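Local coordinates for extracellular ligand-binding receptor (Rhodopseudomonas palustris, PDB 3SG0), which probably serves as the solute-binding protein of an ABC-type uptake system, holding aromatic acids such as benzoylformate between its two lobes, at residues G163-S168 against L208-T213; K83-E88 against A112-M117. One frame throughout, in Å; residues are numbered along the deposited sequence. Where two conformers were deposited one is given.

Contact 1: G163-S168 against L208-T213; sequences GYIGFS and LKIIAT
Ile210 lays its CD1 methyl against the Tyr164 carbonyl and the Ile165 side chain at CB. CD1 stands 3.6 Å from Tyr164 O and 3.8 Å from Ile165 CB. The CG2 branch rests more loosely beside Gly163, 4.2 Å from Gly163 CA. The split follows from the torsion: with chi1 at -69° CG1 lies beside the backbone N and carries CD1 along the strand, and CG2, opposite that N, stays over the glycine. The side chains of Ile165 and Ile210 cross at about a right angle, and CD1 of Ile210 makes the contact. Gly163, with no side chain, lets the backbones come close, its CA 5.7 Å from Ile210 CA. Further along the same segment, Ile210 O accepts from both Thr213 N and Thr213 OG1, the hydroxyl 2.7 Å away in the carbonyl plane, on a lone pair.

The axes of the strand and helix segments pass 8.5 Å apart at 165°, nearly antiparallel, as expected of a helix packed on a parallel sheet in an alpha/beta lobe. Ile210 also reaches Val218 and Thr192 on the strands flanking 161-167, and Ile165 extends the apolar layer to Pro230 of helix 228-236.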
# COMPACT_ATOMS: atom_id res chain seq x y z
N GLY A 163 -14.55 18.27 -5.73
CA GLY A 163 -15.38 17.10 -6.01
C GLY A 163 -14.72 15.84 -5.48
O GLY A 163 -13.52 15.84 -5.22
N TYR A 164 -15.49 14.77 -5.33
CA TYR A 164 -14.94 13.52 -4.84
C TYR A 164 -15.55 12.31 -5.53
O TYR A 164 -16.78 12.19 -5.64
CB TYR A 164 -15.14 13.39 -3.32
CG TYR A 164 -14.64 12.08 -2.77
CD1 TYR A 164 -15.41 10.92 -2.85
CD2 TYR A 164 -13.38 11.98 -2.20
CE1 TYR A 164 -14.94 9.71 -2.36
CE2 TYR A 164 -12.90 10.79 -1.71
CZ TYR A 164 -13.68 9.66 -1.80
OH TYR A 164 -13.18 8.48 -1.30
N ILE A 165 -14.70 11.40 -5.98
CA ILE A 165 -15.13 10.05 -6.36
C ILE A 165 -14.10 9.07 -5.82
O ILE A 165 -12.90 9.34 -5.86
CB ILE A 165 -15.30 9.89 -7.89
CG1 ILE A 165 -15.79 8.47 -8.22
CG2 ILE A 165 -14.01 10.23 -8.65
CD1 ILE A 165 -16.16 8.29 -9.69
N GLY A 166 -14.56 7.95 -5.29
CA GLY A 166 -13.63 6.96 -4.77
C GLY A 166 -14.25 5.58 -4.79
O GLY A 166 -15.44 5.42 -5.05
N PHE A 167 -13.44 4.57 -4.50
CA PHE A 167 -13.95 3.21 -4.45
C PHE A 167 -14.99 3.09 -3.34
O PHE A 167 -14.84 3.66 -2.25
CB PHE A 167 -12.84 2.22 -4.14
CG PHE A 167 -11.89 1.94 -5.28
CD1 PHE A 167 -12.26 2.04 -6.62
CD2 PHE A 167 -10.60 1.51 -4.98
CE1 PHE A 167 -11.34 1.73 -7.63
CE2 PHE A 167 -9.70 1.20 -5.97
CZ PHE A 167 -10.06 1.29 -7.29
N SER A 168 -16.01 2.28 -3.60
CA SER A 168 -17.02 1.94 -2.60
C SER A 168 -16.51 0.81 -1.70
O SER A 168 -17.12 -0.27 -1.63
CB SER A 168 -18.33 1.55 -3.29
OG SER A 168 -18.07 0.64 -4.34
N LEU A 208 -20.55 13.15 -14.30
CA LEU A 208 -21.48 14.22 -14.65
C LEU A 208 -21.96 14.97 -13.40
O LEU A 208 -22.05 16.20 -13.40
CB LEU A 208 -22.66 13.68 -15.46
CG LEU A 208 -22.32 13.27 -16.89
CD1 LEU A 208 -23.51 12.57 -17.55
CD2 LEU A 208 -21.88 14.46 -17.72
N LYS A 209 -22.26 14.23 -12.34
CA LYS A 209 -22.69 14.86 -11.09
C LYS A 209 -21.60 15.76 -10.52
O LYS A 209 -21.87 16.88 -10.07
CB LYS A 209 -23.11 13.81 -10.06
CG LYS A 209 -24.45 13.16 -10.37
CD LYS A 209 -24.83 12.13 -9.32
CE LYS A 209 -26.17 11.49 -9.66
NZ LYS A 209 -26.58 10.48 -8.64
N ILE A 210 -20.36 15.27 -10.53
CA ILE A 210 -19.25 16.07 -10.05
C ILE A 210 -19.10 17.35 -10.87
O ILE A 210 -18.99 18.44 -10.32
CB ILE A 210 -17.94 15.26 -10.08
CG1 ILE A 210 -18.00 14.16 -9.01
CG2 ILE A 210 -16.74 16.16 -9.84
CD1 ILE A 210 -16.93 13.10 -9.14
N ILE A 211 -19.10 17.20 -12.18
CA ILE A 211 -18.94 18.36 -13.06
C ILE A 211 -20.05 19.39 -12.84
O ILE A 211 -19.79 20.59 -12.85
CB ILE A 211 -18.84 17.92 -14.53
CG1 ILE A 211 -17.46 17.30 -14.77
CG2 ILE A 211 -19.08 19.10 -15.47
CD1 ILE A 211 -17.29 16.62 -16.11
N ALA A 212 -21.27 18.92 -12.59
CA ALA A 212 -22.40 19.83 -12.37
C ALA A 212 -22.24 20.69 -11.11
O ALA A 212 -22.87 21.76 -11.02
CB ALA A 212 -23.71 19.05 -12.33
N THR A 213 -21.42 20.25 -10.16
CA THR A 213 -21.17 21.06 -8.96
C THR A 213 -20.14 22.16 -9.21
O THR A 213 -19.88 22.98 -8.32
CB THR A 213 -20.72 20.21 -7.73
OG1 THR A 213 -19.40 19.68 -7.95
CG2 THR A 213 -21.70 19.09 -7.45

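Contact 2: K83-E88 against A112-M117; sequences KLLSEE and AKTPLM
With chi1 at -63°, Leu85 CG lies beside its backbone N and opposite the carbonyl carbon, which carries both methyls of the leucine from helix 74-86 to the turn at Ala112 and Thr114. On the other side Thr114, chi1 -59°, sets CG2 opposite its own N and OG1 beside it, so that methyl and hydroxyl together face the leucine. The two branches of Leu85 divide the work. CD2 presses against the fork of the threonine, 3.5 Å from Thr114 CG2 and 3.6 Å from Thr114 OG1, whereas CD1 meets the methyl of Ala112 at 3.9 Å from Ala112 CB. The side chains of Leu85 and Thr114 run alongside one another with opposed directions, and no hydrogen bond joins the segments.

The threonine hydroxyl is engaged within its own turn: Thr114 OG1 donates to Ala112 O over 2.9 Å, from well above the carbonyl plane, 66° out of it. This bond may bias the rotation of the Thr114 side chain, though the donor is off the lone pairs. Between the two residues Lys113 adopts positive phi and completes a Schellman motif that ends helix 99-111, turning the chain toward strand 116-118.

Leu85 also touches Ile108 of helix 99-111, so helix 74-86 packs on both that helix and the turn leaving it. Beyond the turn, strand 116-118 pairs with strands 92-94 and 136-138 in the mixed sheet. Arg337 of helix 334-344 lies against Thr114 and Pro115 and donates through NE to Lys113 O.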
# COMPACT_ATOMS: atom_id res chain seq x y z
N LYS A 83 -4.98 -22.24 4.02
CA LYS A 83 -4.13 -23.30 3.47
C LYS A 83 -2.68 -23.11 3.93
O LYS A 83 -2.03 -24.06 4.38
CB LYS A 83 -4.19 -23.31 1.94
CG LYS A 83 -3.41 -24.44 1.30
CD LYS A 83 -3.16 -24.19 -0.18
CE LYS A 83 -4.46 -23.96 -0.93
NZ LYS A 83 -4.22 -23.65 -2.37
N LEU A 84 -2.18 -21.89 3.80
CA LEU A 84 -0.80 -21.59 4.18
C LEU A 84 -0.57 -21.80 5.68
O LEU A 84 0.48 -22.30 6.10
CB LEU A 84 -0.44 -20.16 3.77
CG LEU A 84 -0.41 -19.92 2.26
CD1 LEU A 84 -0.43 -18.43 1.94
CD2 LEU A 84 0.82 -20.58 1.65
N LEU A 85 -1.56 -21.44 6.49
CA LEU A 85 -1.43 -21.54 7.94
C LEU A 85 -1.62 -22.98 8.42
O LEU A 85 -0.82 -23.50 9.20
CB LEU A 85 -2.41 -20.59 8.65
CG LEU A 85 -2.22 -19.09 8.41
CD1 LEU A 85 -3.46 -18.29 8.80
CD2 LEU A 85 -0.98 -18.57 9.15
N SER A 86 -2.67 -23.64 7.93
CA SER A 86 -3.04 -24.95 8.46
C SER A 86 -2.28 -26.09 7.80
O SER A 86 -2.00 -27.11 8.44
CB SER A 86 -4.55 -25.18 8.36
OG SER A 86 -4.92 -25.54 7.04
N GLU A 87 -1.94 -25.94 6.52
CA GLU A 87 -1.26 -26.99 5.78
C GLU A 87 0.26 -26.83 5.76
O GLU A 87 1.00 -27.76 6.09
CB GLU A 87 -1.81 -27.12 4.36
CG GLU A 87 -3.28 -27.53 4.30
CD GLU A 87 -3.80 -27.66 2.88
OE1 GLU A 87 -2.98 -27.75 1.94
OE2 GLU A 87 -5.04 -27.66 2.70
N GLU A 88 0.74 -25.64 5.39
CA GLU A 88 2.18 -25.40 5.32
C GLU A 88 2.75 -24.94 6.66
O GLU A 88 3.96 -24.98 6.87
CB GLU A 88 2.50 -24.37 4.23
CG GLU A 88 2.07 -24.80 2.83
CD GLU A 88 2.83 -26.02 2.32
OE1 GLU A 88 3.81 -26.43 2.96
OE2 GLU A 88 2.43 -26.56 1.27
N ALA A 112 -4.56 -18.00 14.40
CA ALA A 112 -3.45 -18.92 14.15
C ALA A 112 -2.17 -18.51 14.86
O ALA A 112 -1.13 -19.16 14.70
CB ALA A 112 -3.19 -19.02 12.66
N LYS A 113 -2.22 -17.42 15.63
CA LYS A 113 -1.04 -16.89 16.32
C LYS A 113 0.15 -16.83 15.37
O LYS A 113 1.25 -17.31 15.67
CB LYS A 113 -0.74 -17.68 17.59
CG LYS A 113 -1.91 -17.67 18.58
CD LYS A 113 -1.59 -18.45 19.85
CE LYS A 113 -2.82 -18.58 20.72
NZ LYS A 113 -3.51 -17.27 20.90
N THR A 114 -0.09 -16.20 14.23
CA THR A 114 0.91 -16.03 13.19
C THR A 114 0.95 -14.57 12.77
O THR A 114 -0.08 -13.98 12.47
CB THR A 114 0.54 -16.91 11.98
OG1 THR A 114 0.48 -18.28 12.40
CG2 THR A 114 1.56 -16.79 10.86
N PRO A 115 2.15 -13.97 12.74
CA PRO A 115 2.22 -12.58 12.29
C PRO A 115 1.77 -12.44 10.84
O PRO A 115 2.09 -13.28 9.99
CB PRO A 115 3.70 -12.21 12.40
CG PRO A 115 4.35 -13.30 13.13
CD PRO A 115 3.46 -14.50 13.15
N LEU A 116 1.03 -11.37 10.57
CA LEU A 116 0.55 -11.02 9.24
C LEU A 116 1.16 -9.69 8.84
O LEU A 116 0.95 -8.69 9.52
CB LEU A 116 -0.98 -10.87 9.25
CG LEU A 116 -1.60 -10.33 7.95
CD1 LEU A 116 -1.40 -11.29 6.79
CD2 LEU A 116 -3.07 -10.02 8.14
N MSE A 117 1.91 -9.69 7.74
CA MSE A 117 2.43 -8.45 7.16
C MSE A 117 1.48 -8.07 6.03
O MSE A 117 1.55 -8.65 4.94
CB MSE A 117 3.84 -8.65 6.61
CG MSE A 117 4.77 -9.47 7.49
SE MSE A 117 5.10 -8.75 9.24
CE MSE A 117 6.05 -7.13 8.69

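How the contacts relate
From the N terminus, the chain reaches contact 2 first: after helix 74-86 it runs through strand 92-94 and helix 99-111 before 112-117 returns to residues 83-88, closing a loop with 23 residues between the segments. Contact 1 opens later, at strand 161-167, and closes when helix 204-212 comes back over it after helix 170-186 and strand 189-196. The loops are thus in series, neither nested nor crossed. Contact 2 joins a helix to a helix-to-strand turn beside the mixed sheet; contact 1 joins a helix to a strand of the four-stranded parallel sheet. Their centres lie 40 Å apart, on opposite sides of the chain's centre, consistent with the two-lobed periplasmic binding protein fold.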